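Local coordinates for putative adhesin (Bacteroides thetaiotaomicron, PDB 4QDG), which probably serves as an outer-membrane lipoprotein of the FimB/Mfa2 family that anchors fimbriae and helps the bacterium adhere, at residues A[177-182]-A[193-198]; A[187-192]-A[229-234]; A[90-95]-A[109-114]. All blocks are in the same frame, centred on the assembly; numbering follows the deposited sequence.

Following the chain from its N terminus, contact 3 comes first: 90-95 and 109-114 pair through antiparallel strands 91-94 and 107-110, closing a loop of 13 residues and building a small three-stranded sheet with strand 180-181. Contact 1 closes 10 residues and ties that sheet to the four-stranded one whose edge strand is 193-195. Contact 2 spans 36 residues, mostly strand, and joins the loop before strand 193-195 to that before strand 235-240. Contacts 1 and 2 cross, because 187-192 falls between the segments of contact 1 whereas 229-234 lies beyond both. Their centres are about 10 Å apart, and Asp177 OD2 lies 2.8 Å from Gly191 N, a probable hydrogen bond.

Contact 1. Residues A[177-182]-A[193-198]; sequences DNILFS and VTYTPW
Asn178 reaches toward the incoming Tyr195 and with it joins two antiparallel sheets: residues 177-179 lead into edge strand 180-181 of a three-stranded sheet, whereas Tyr195 lies on edge strand 193-195 of a four-stranded one. The central bond runs from Tyr195 OH to Asn178 OD1 at 2.7 Å. Its acceptor sits at the edge of the phenol ring, in the ring plane, and the amide stands nearly perpendicular to that ring, with 89° between the planes. Relative to the amide, the hydroxyl lies above the carbonyl plane, 36° out of it, so the bond does not use a lone-pair direction. Asn178 CG is placed between its own backbone N and carbonyl carbon (chi1 63°), which brings the amide end nearer to strand 193-195 than the side chain's first bond suggests.

Both polar groups have further partners, which limit rotation of the amide and the phenol. Asn178 ND2 is hydrogen-bonded to Arg225 O, and Tyr195 OH is also hydrogen-bonded to Ser224 N, so the pair is tied to the chain just after strand 213-223.

An apolar layer flanks this bond. Ile179 lies alongside Tyr195, pointing the other way, and the methyl Ile179 CG2 comes within 3.5 Å of Tyr195 OH, placed obliquely to the ring. The same methyl meets Val193 CG2 at 3.8 Å, so one branch of the isoleucine touches both alternate residues of the strand. The other branch of Ile179 runs beside the second valine methyl. Asn178 and Ile179 are buried, and this junction lies about 10 Å from a bound magnesium ion, measured from the Asn178 side chain. At the end of the isoleucine chain, Ile179 CD1 lies 4.1 Å from Val193 CG1.

Contact 2. Residues A[187-192]-A[229-234]; sequences LLENGM and RDWYSP
Leu187 lays its CD1 methyl over the centre of the Arg229 guanidinium, 3.7 Å above the plane, in a loop-to-loop contact: residues 187-192 lead from strand 180-181 to strand 193-195, while residues 229-234 belong to the connection from strand 213-223 to strand 235-240. The opposite guanidinium face carries Tyr232 CB, while Arg229 NH2 makes a salt bridge with Asp176. Leu187 O meets the edge of the Trp231 indole, near its plane, 3.5 Å from Trp231 CZ2. A water donates to that same carbonyl oxygen and accepts a weak bond from Trp231 NE1.

Leu188 contributes backbone, its carbonyl carbon lying obliquely to the indole. Glu189 then runs along the indole face in the opposite sense: Glu189 CB lies 4.0 Å from the centroid of the Trp231 six-membered ring and 21° off the normal, a CH-pi contact. With CG anti to the backbone N (chi1 -162°) and the chain extended, the carboxylate continues along the indole, nearly parallel to it at 11°. Arg229 NE lies over the opposite face, offset toward the rim.

Farther along, selenomethionine Met192 crosses the tyrosine end at a slant, where Met192 CG lies 3.1 Å from Tyr232 OH.

Contact 3. Residues A[90-95]-A[109-114]; sequences SFLMKY and ELDSEC
Leu92 N gives to Glu109 O at 2.8 Å, the shortest polar bond of the contact, and Glu109 N returns a bond to Leu92 O at 2.9 Å, so the two residues form a hydrogen-bonded antiparallel pair. Two residues before Leu92, Ser90 O accepts from Asp111 N at 2.9 Å, with an N-H...O angle of 165°; Leu110 CD1 and Cys114 SG pack near this oxygen. Between these links, Phe91 and Leu110 are a non-hydrogen-bonded pair with their CA atoms 4.2 Å apart.

The phenyl ring of Phe91 receives one branch of Leu110 over a face. Leu110 CD1 is 3.7 Å from the Phe91 ring centroid and 16° off the normal, a CH-pi contact, and the methyl is displaced toward the CZ side. Leu110 CG is anti to the backbone N (chi1 -178°), which directs the branch across the ring and toward Ser90. On the sheet face that carries Leu92 and Glu109, the extended Lys94 chain brings NZ to Glu109 OE1 at 3.0 Å. In this salt bridge the ammonium nitrogen meets OE1 nearly along its C-O bond.

Asp111, just after the strand, precedes the turn into the helix and caps it, its OD1 accepting from Glu113 N at 3.2 Å, while OD2 pairs with Arg120. Ser90 OG bonds to the backbone N of His124, a magnesium ligand, linking this end of the pair to the metal-binding region. The alternating hydrogen-bonded and non-hydrogen-bonded pairs are those of an antiparallel beta ladder, here the 91-94 edge of a three-stranded sheet whose central strand runs through a capped turn into the short, weakly bonded helix 113-116.

Contact 1. Residues A[177-182]-A[193-198]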
loop_
_atom_site.group_PDB
_atom_site.type_symbol
_atom_site.label_atom_id
_atom_site.label_comp_id
_atom_site.label_asym_id
_atom_site.label_seq_id
_atom_site.Cartn_x
_atom_site.Cartn_y
_atom_site.Cartn_z
ATOM N N ASP A 177 -11.293 -6.180 -3.940
ATOM C CA ASP A 177 -11.427 -5.707 -5.309
ATOM C C ASP A 177 -10.689 -4.368 -5.332
ATOM O O ASP A 177 -11.304 -3.306 -5.270
ATOM C CB ASP A 177 -12.920 -5.630 -5.733
ATOM C CG ASP A 177 -13.147 -5.315 -7.205
ATOM O OD1 ASP A 177 -12.229 -4.731 -7.846
ATOM O OD2 ASP A 177 -14.253 -5.627 -7.717
ATOM N N ASN A 178 -9.351 -4.424 -5.347
ATOM C CA ASN A 178 -8.545 -3.207 -5.220
ATOM C C ASN A 178 -7.287 -3.175 -6.104
ATOM O O ASN A 178 -6.333 -2.516 -5.725
ATOM C CB ASN A 178 -8.118 -3.065 -3.726
ATOM C CG ASN A 178 -7.240 -4.175 -3.201
ATOM O OD1 ASN A 178 -7.191 -5.260 -3.764
ATOM N ND2 ASN A 178 -6.515 -3.928 -2.088
ATOM N N ILE A 179 -7.266 -3.857 -7.259
ATOM C CA ILE A 179 -6.046 -3.915 -8.069
ATOM C C ILE A 179 -6.073 -2.951 -9.279
ATOM O O ILE A 179 -5.082 -2.896 -10.016
ATOM C CB ILE A 179 -5.682 -5.354 -8.507
ATOM C CG1 ILE A 179 -6.663 -5.927 -9.543
ATOM C CG2 ILE A 179 -5.468 -6.262 -7.300
ATOM C CD1 ILE A 179 -6.004 -6.883 -10.513
ATOM N N LEU A 180 -7.169 -2.182 -9.458
ATOM C CA LEU A 180 -7.296 -1.202 -10.537
ATOM C C LEU A 180 -7.507 0.194 -9.964
ATOM O O LEU A 180 -8.457 0.417 -9.215
ATOM C CB LEU A 180 -8.443 -1.572 -11.502
ATOM C CG LEU A 180 -8.616 -0.682 -12.750
ATOM C CD1 LEU A 180 -7.389 -0.759 -13.679
ATOM C CD2 LEU A 180 -9.899 -1.063 -13.534
ATOM N N PHE A 181 -6.611 1.122 -10.316
ATOM C CA PHE A 181 -6.683 2.516 -9.878
ATOM C C PHE A 181 -7.096 3.437 -11.019
ATOM O O PHE A 181 -6.568 3.303 -12.124
ATOM C CB PHE A 181 -5.321 2.999 -9.334
ATOM C CG PHE A 181 -4.821 2.321 -8.090
ATOM C CD1 PHE A 181 -4.055 1.160 -8.171
ATOM C CD2 PHE A 181 -5.057 2.873 -6.833
ATOM C CE1 PHE A 181 -3.575 0.543 -7.011
ATOM C CE2 PHE A 181 -4.562 2.260 -5.673
ATOM C CZ PHE A 181 -3.812 1.111 -5.771
ATOM N N SER A 182 -7.981 4.421 -10.745
ATOM C CA SER A 182 -8.288 5.466 -11.724
ATOM C C SER A 182 -7.203 6.548 -11.607
ATOM O O SER A 182 -6.340 6.455 -10.727
ATOM C CB SER A 182 -9.688 6.055 -11.544
ATOM O OG SER A 182 -9.956 6.443 -10.209
ATOM N N VAL A 193 -10.307 -10.338 -6.246
ATOM C CA VAL A 193 -9.007 -11.018 -6.329
ATOM C C VAL A 193 -8.785 -11.697 -4.985
ATOM O O VAL A 193 -9.325 -11.244 -3.975
ATOM C CB VAL A 193 -7.797 -10.113 -6.726
ATOM C CG1 VAL A 193 -7.993 -9.505 -8.107
ATOM C CG2 VAL A 193 -7.504 -9.041 -5.672
ATOM N N THR A 194 -7.992 -12.766 -4.975
ATOM C CA THR A 194 -7.615 -13.464 -3.761
ATOM C C THR A 194 -6.097 -13.298 -3.562
ATOM O O THR A 194 -5.311 -13.659 -4.435
ATOM C CB THR A 194 -8.052 -14.940 -3.830
ATOM O OG1 THR A 194 -9.465 -14.988 -3.965
ATOM C CG2 THR A 194 -7.637 -15.735 -2.596
ATOM N N TYR A 195 -5.702 -12.737 -2.422
ATOM C CA TYR A 195 -4.308 -12.643 -2.026
ATOM C C TYR A 195 -4.008 -13.839 -1.127
ATOM O O TYR A 195 -4.821 -14.164 -0.250
ATOM C CB TYR A 195 -4.010 -11.330 -1.258
ATOM C CG TYR A 195 -4.202 -10.040 -2.034
ATOM C CD1 TYR A 195 -3.185 -9.528 -2.841
ATOM C CD2 TYR A 195 -5.355 -9.281 -1.877
ATOM C CE1 TYR A 195 -3.349 -8.331 -3.532
ATOM C CE2 TYR A 195 -5.507 -8.057 -2.516
ATOM C CZ TYR A 195 -4.504 -7.582 -3.342
ATOM O OH TYR A 195 -4.692 -6.361 -3.939
ATOM N N THR A 196 -2.835 -14.465 -1.317
ATOM C CA THR A 196 -2.377 -15.564 -0.464
ATOM C C THR A 196 -1.009 -15.150 0.125
ATOM O O THR A 196 -0.400 -14.200 -0.373
ATOM C CB THR A 196 -2.381 -16.913 -1.194
ATOM O OG1 THR A 196 -1.503 -16.856 -2.312
ATOM C CG2 THR A 196 -3.811 -17.369 -1.614
ATOM N N PRO A 197 -0.521 -15.789 1.204
ATOM C CA PRO A 197 0.748 -15.327 1.809
ATOM C C PRO A 197 2.002 -15.505 0.951
ATOM O O PRO A 197 2.163 -16.502 0.237
ATOM C CB PRO A 197 0.858 -16.188 3.062
ATOM C CG PRO A 197 -0.566 -16.613 3.362
ATOM C CD PRO A 197 -1.123 -16.874 2.010
ATOM N N TRP A 198 2.886 -14.512 1.030
ATOM C CA TRP A 198 4.196 -14.490 0.389
ATOM C C TRP A 198 5.213 -15.158 1.351
ATOM O O TRP A 198 6.275 -15.589 0.928
ATOM C CB TRP A 198 4.625 -13.055 -0.022
ATOM C CG TRP A 198 4.795 -12.070 1.100
ATOM C CD1 TRP A 198 3.868 -11.177 1.544
ATOM C CD2 TRP A 198 5.980 -11.838 1.881
ATOM N NE1 TRP A 198 4.413 -10.372 2.509
ATOM C CE2 TRP A 198 5.692 -10.782 2.771
ATOM C CE3 TRP A 198 7.280 -12.378 1.873
ATOM C CZ2 TRP A 198 6.628 -10.304 3.703
ATOM C CZ3 TRP A 198 8.209 -11.896 2.789
ATOM C CH2 TRP A 198 7.871 -10.887 3.709
#

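Contact 2. Residues A[187-192]-A[229-234]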
loop_
_atom_site.group_PDB
_atom_site.type_symbol
_atom_site.label_atom_id
_atom_site.label_comp_id
_atom_site.label_asym_id
_atom_site.label_seq_id
_atom_site.Cartn_x
_atom_site.Cartn_y
_atom_site.Cartn_z
ATOM N N LEU A 187 -9.944 3.579 -6.240
ATOM C CA LEU A 187 -10.088 2.230 -6.783
ATOM C C LEU A 187 -11.257 2.153 -7.732
ATOM O O LEU A 187 -12.281 2.802 -7.513
ATOM C CB LEU A 187 -10.268 1.165 -5.673
ATOM C CG LEU A 187 -9.110 1.005 -4.695
ATOM C CD1 LEU A 187 -9.543 0.208 -3.478
ATOM C CD2 LEU A 187 -7.821 0.432 -5.393
ATOM N N LEU A 188 -11.101 1.342 -8.787
ATOM C CA LEU A 188 -12.130 1.060 -9.781
ATOM C C LEU A 188 -12.570 -0.395 -9.673
ATOM O O LEU A 188 -11.715 -1.268 -9.700
ATOM C CB LEU A 188 -11.605 1.332 -11.194
ATOM C CG LEU A 188 -11.454 2.784 -11.635
ATOM C CD1 LEU A 188 -10.810 2.837 -13.000
ATOM C CD2 LEU A 188 -12.807 3.509 -11.713
ATOM N N GLU A 189 -13.879 -0.669 -9.610
ATOM C CA GLU A 189 -14.406 -2.042 -9.515
ATOM C C GLU A 189 -13.960 -2.874 -10.730
ATOM O O GLU A 189 -14.225 -2.496 -11.868
ATOM C CB GLU A 189 -15.933 -2.028 -9.360
ATOM C CG GLU A 189 -16.475 -3.343 -8.830
ATOM C CD GLU A 189 -17.923 -3.356 -8.373
ATOM O OE1 GLU A 189 -18.545 -2.271 -8.300
ATOM O OE2 GLU A 189 -18.439 -4.461 -8.091
ATOM N N ASN A 190 -13.225 -3.969 -10.481
ATOM C CA ASN A 190 -12.631 -4.779 -11.545
ATOM C C ASN A 190 -12.826 -6.296 -11.324
ATOM O O ASN A 190 -12.404 -7.108 -12.156
ATOM C CB ASN A 190 -11.129 -4.443 -11.628
ATOM C CG ASN A 190 -10.445 -4.944 -12.880
ATOM O OD1 ASN A 190 -10.823 -4.611 -14.003
ATOM N ND2 ASN A 190 -9.461 -5.798 -12.721
ATOM N N GLY A 191 -13.494 -6.655 -10.238
ATOM C CA GLY A 191 -13.729 -8.045 -9.867
ATOM C C GLY A 191 -12.797 -8.462 -8.735
ATOM O O GLY A 191 -11.632 -8.024 -8.660
HETATM N N MSE A 192 -13.319 -9.316 -7.842
HETATM C CA MSE A 192 -12.620 -9.824 -6.684
HETATM C C MSE A 192 -11.332 -10.553 -7.057
HETATM O O MSE A 192 -11.275 -11.289 -8.045
HETATM C CB MSE A 192 -13.550 -10.766 -5.917
HETATM C CG MSE A 192 -12.972 -11.243 -4.598
HETATM SE SE MSE A 192 -13.924 -12.784 -3.883
HETATM C CE MSE A 192 -13.074 -14.226 -5.022
ATOM N N ARG A 229 -15.243 1.840 1.205
ATOM C CA ARG A 229 -16.140 2.178 0.086
ATOM C C ARG A 229 -17.392 1.342 0.205
ATOM O O ARG A 229 -17.356 0.304 0.858
ATOM C CB ARG A 229 -15.482 2.027 -1.295
ATOM C CG ARG A 229 -15.045 0.611 -1.605
ATOM C CD ARG A 229 -13.706 0.660 -2.278
ATOM N NE ARG A 229 -13.287 -0.646 -2.797
ATOM C CZ ARG A 229 -12.495 -1.494 -2.152
ATOM N NH1 ARG A 229 -12.096 -1.233 -0.918
ATOM N NH2 ARG A 229 -12.100 -2.613 -2.733
ATOM N N ASP A 230 -18.502 1.788 -0.389
ATOM C CA ASP A 230 -19.747 1.049 -0.214
ATOM C C ASP A 230 -19.882 -0.134 -1.208
ATOM O O ASP A 230 -20.773 -0.946 -1.005
ATOM C CB ASP A 230 -21.001 1.977 -0.215
ATOM C CG ASP A 230 -21.194 2.915 -1.391
ATOM O OD1 ASP A 230 -20.739 2.578 -2.513
ATOM O OD2 ASP A 230 -21.855 3.969 -1.209
ATOM N N TRP A 231 -18.971 -0.275 -2.204
ATOM C CA TRP A 231 -19.077 -1.359 -3.196
ATOM C C TRP A 231 -18.210 -2.598 -2.897
ATOM O O TRP A 231 -18.407 -3.627 -3.532
ATOM C CB TRP A 231 -18.825 -0.855 -4.634
ATOM C CG TRP A 231 -17.546 -0.101 -4.848
ATOM C CD1 TRP A 231 -17.378 1.254 -4.797
ATOM C CD2 TRP A 231 -16.291 -0.647 -5.278
ATOM N NE1 TRP A 231 -16.079 1.584 -5.115
ATOM C CE2 TRP A 231 -15.399 0.437 -5.454
ATOM C CE3 TRP A 231 -15.822 -1.954 -5.514
ATOM C CZ2 TRP A 231 -14.065 0.256 -5.853
ATOM C CZ3 TRP A 231 -14.498 -2.129 -5.902
ATOM C CH2 TRP A 231 -13.635 -1.032 -6.064
ATOM N N TYR A 232 -17.295 -2.533 -1.929
ATOM C CA TYR A 232 -16.529 -3.711 -1.541
ATOM C C TYR A 232 -16.149 -3.654 -0.090
ATOM O O TYR A 232 -15.740 -2.620 0.414
ATOM C CB TYR A 232 -15.277 -4.005 -2.405
ATOM C CG TYR A 232 -15.069 -5.501 -2.527
ATOM C CD1 TYR A 232 -15.800 -6.245 -3.445
ATOM C CD2 TYR A 232 -14.257 -6.191 -1.627
ATOM C CE1 TYR A 232 -15.705 -7.629 -3.496
ATOM C CE2 TYR A 232 -14.171 -7.581 -1.656
ATOM C CZ TYR A 232 -14.880 -8.292 -2.615
ATOM O OH TYR A 232 -14.841 -9.658 -2.704
ATOM N N SER A 233 -16.282 -4.804 0.568
ATOM C CA SER A 233 -15.946 -5.031 1.967
ATOM C C SER A 233 -14.839 -6.116 2.000
ATOM O O SER A 233 -15.140 -7.308 1.960
ATOM C CB SER A 233 -17.195 -5.435 2.754
ATOM O OG SER A 233 -16.913 -5.534 4.138
ATOM N N PRO A 234 -13.546 -5.711 1.986
ATOM C CA PRO A 234 -12.454 -6.714 1.985
ATOM C C PRO A 234 -12.535 -7.678 3.179
ATOM O O PRO A 234 -12.873 -7.268 4.317
ATOM C CB PRO A 234 -11.176 -5.868 2.050
ATOM C CG PRO A 234 -11.597 -4.500 1.653
ATOM C CD PRO A 234 -13.019 -4.331 2.005
HETATM O O HOH W 1 -15.100 3.597 -6.809
#

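Contact 3. Residues A[90-95]-A[109-114]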
loop_
_atom_site.group_PDB
_atom_site.type_symbol
_atom_site.label_atom_id
_atom_site.label_comp_id
_atom_site.label_asym_id
_atom_site.label_seq_id
_atom_site.Cartn_x
_atom_site.Cartn_y
_atom_site.Cartn_z
ATOM N N SER A 90 5.438 -4.145 -9.429
ATOM C CA SER A 90 4.315 -5.071 -9.338
ATOM C C SER A 90 3.080 -4.532 -10.120
ATOM O O SER A 90 2.140 -5.282 -10.382
ATOM C CB SER A 90 3.963 -5.310 -7.876
ATOM O OG SER A 90 5.078 -5.849 -7.186
ATOM N N PHE A 91 3.093 -3.234 -10.494
ATOM C CA PHE A 91 1.961 -2.606 -11.169
ATOM C C PHE A 91 2.313 -2.114 -12.582
ATOM O O PHE A 91 3.487 -2.003 -12.936
ATOM C CB PHE A 91 1.414 -1.449 -10.309
ATOM C CG PHE A 91 0.810 -1.860 -8.979
ATOM C CD1 PHE A 91 1.624 -2.186 -7.894
ATOM C CD2 PHE A 91 -0.566 -1.888 -8.803
ATOM C CE1 PHE A 91 1.076 -2.581 -6.681
ATOM C CE2 PHE A 91 -1.119 -2.262 -7.575
ATOM C CZ PHE A 91 -0.294 -2.599 -6.521
ATOM N N LEU A 92 1.283 -1.859 -13.398
ATOM C CA LEU A 92 1.472 -1.384 -14.772
ATOM C C LEU A 92 0.546 -0.238 -15.096
ATOM O O LEU A 92 -0.608 -0.226 -14.663
ATOM C CB LEU A 92 1.197 -2.510 -15.804
ATOM C CG LEU A 92 2.024 -3.795 -15.746
ATOM C CD1 LEU A 92 1.352 -4.905 -16.522
ATOM C CD2 LEU A 92 3.414 -3.569 -16.297
HETATM N N MSE A 93 1.034 0.708 -15.902
HETATM C CA MSE A 93 0.213 1.773 -16.443
HETATM C C MSE A 93 -0.665 1.158 -17.496
HETATM O O MSE A 93 -0.204 0.326 -18.278
HETATM C CB MSE A 93 1.066 2.889 -17.026
HETATM C CG MSE A 93 1.046 4.113 -16.187
HETATM SE SE MSE A 93 2.490 5.249 -16.761
HETATM C CE MSE A 93 2.416 6.441 -15.332
ATOM N N LYS A 94 -1.927 1.522 -17.488
ATOM C CA LYS A 94 -2.935 0.962 -18.385
ATOM C C LYS A 94 -3.685 2.087 -19.109
ATOM O O LYS A 94 -4.261 2.981 -18.481
ATOM C CB LYS A 94 -3.892 0.090 -17.544
ATOM C CG LYS A 94 -4.805 -0.838 -18.318
ATOM C CD LYS A 94 -5.824 -1.466 -17.374
ATOM C CE LYS A 94 -6.885 -2.262 -18.100
ATOM N NZ LYS A 94 -7.961 -2.701 -17.179
ATOM N N TYR A 95 -3.639 2.054 -20.431
ATOM C CA TYR A 95 -4.359 3.005 -21.280
ATOM C C TYR A 95 -5.412 2.226 -22.040
ATOM O O TYR A 95 -5.179 1.065 -22.416
ATOM C CB TYR A 95 -3.415 3.778 -22.233
ATOM C CG TYR A 95 -2.674 4.930 -21.589
ATOM C CD1 TYR A 95 -3.311 6.143 -21.337
ATOM C CD2 TYR A 95 -1.315 4.834 -21.297
ATOM C CE1 TYR A 95 -2.630 7.214 -20.750
ATOM C CE2 TYR A 95 -0.617 5.903 -20.729
ATOM C CZ TYR A 95 -1.277 7.097 -20.464
ATOM O OH TYR A 95 -0.600 8.161 -19.904
ATOM N N GLU A 109 -2.888 -0.749 -12.964
ATOM C CA GLU A 109 -3.399 -2.042 -12.545
ATOM C C GLU A 109 -2.283 -2.926 -12.044
ATOM O O GLU A 109 -1.171 -2.840 -12.545
ATOM C CB GLU A 109 -4.109 -2.732 -13.723
ATOM C CG GLU A 109 -5.108 -3.792 -13.270
ATOM C CD GLU A 109 -5.654 -4.724 -14.335
ATOM O OE1 GLU A 109 -6.004 -4.239 -15.435
ATOM O OE2 GLU A 109 -5.769 -5.938 -14.045
ATOM N N LEU A 110 -2.586 -3.806 -11.070
ATOM C CA LEU A 110 -1.609 -4.799 -10.621
ATOM C C LEU A 110 -1.399 -5.829 -11.725
ATOM O O LEU A 110 -2.361 -6.258 -12.365
ATOM C CB LEU A 110 -2.082 -5.503 -9.333
ATOM C CG LEU A 110 -1.130 -6.551 -8.716
ATOM C CD1 LEU A 110 -0.043 -5.899 -7.876
ATOM C CD2 LEU A 110 -1.879 -7.553 -7.878
ATOM N N ASP A 111 -0.146 -6.230 -11.934
ATOM C CA ASP A 111 0.209 -7.330 -12.820
ATOM C C ASP A 111 -0.321 -8.601 -12.135
ATOM O O ASP A 111 0.115 -8.915 -11.027
ATOM C CB ASP A 111 1.746 -7.356 -13.016
ATOM C CG ASP A 111 2.312 -8.409 -13.963
ATOM O OD1 ASP A 111 1.582 -9.394 -14.285
ATOM O OD2 ASP A 111 3.488 -8.271 -14.362
ATOM N N SER A 112 -1.312 -9.273 -12.747
ATOM C CA SER A 112 -1.983 -10.472 -12.214
ATOM C C SER A 112 -1.019 -11.628 -11.833
ATOM O O SER A 112 -1.360 -12.448 -10.978
ATOM C CB SER A 112 -3.017 -10.980 -13.210
ATOM O OG SER A 112 -2.402 -11.423 -14.413
ATOM N N GLU A 113 0.178 -11.665 -12.442
ATOM C CA GLU A 113 1.198 -12.685 -12.185
ATOM C C GLU A 113 1.712 -12.621 -10.739
ATOM O O GLU A 113 2.115 -13.650 -10.185
ATOM C CB GLU A 113 2.355 -12.531 -13.190
ATOM C CG GLU A 113 2.806 -13.808 -13.891
ATOM C CD GLU A 113 1.800 -14.928 -14.097
ATOM O OE1 GLU A 113 0.782 -14.709 -14.793
ATOM O OE2 GLU A 113 2.041 -16.035 -13.564
ATOM N N CYS A 114 1.613 -11.432 -10.105
ATOM C CA CYS A 114 1.972 -11.194 -8.694
ATOM C C CYS A 114 1.046 -11.919 -7.729
ATOM O O CYS A 114 1.448 -12.154 -6.596
ATOM C CB CYS A 114 1.974 -9.702 -8.399
ATOM S SG CYS A 114 3.215 -8.783 -9.331
#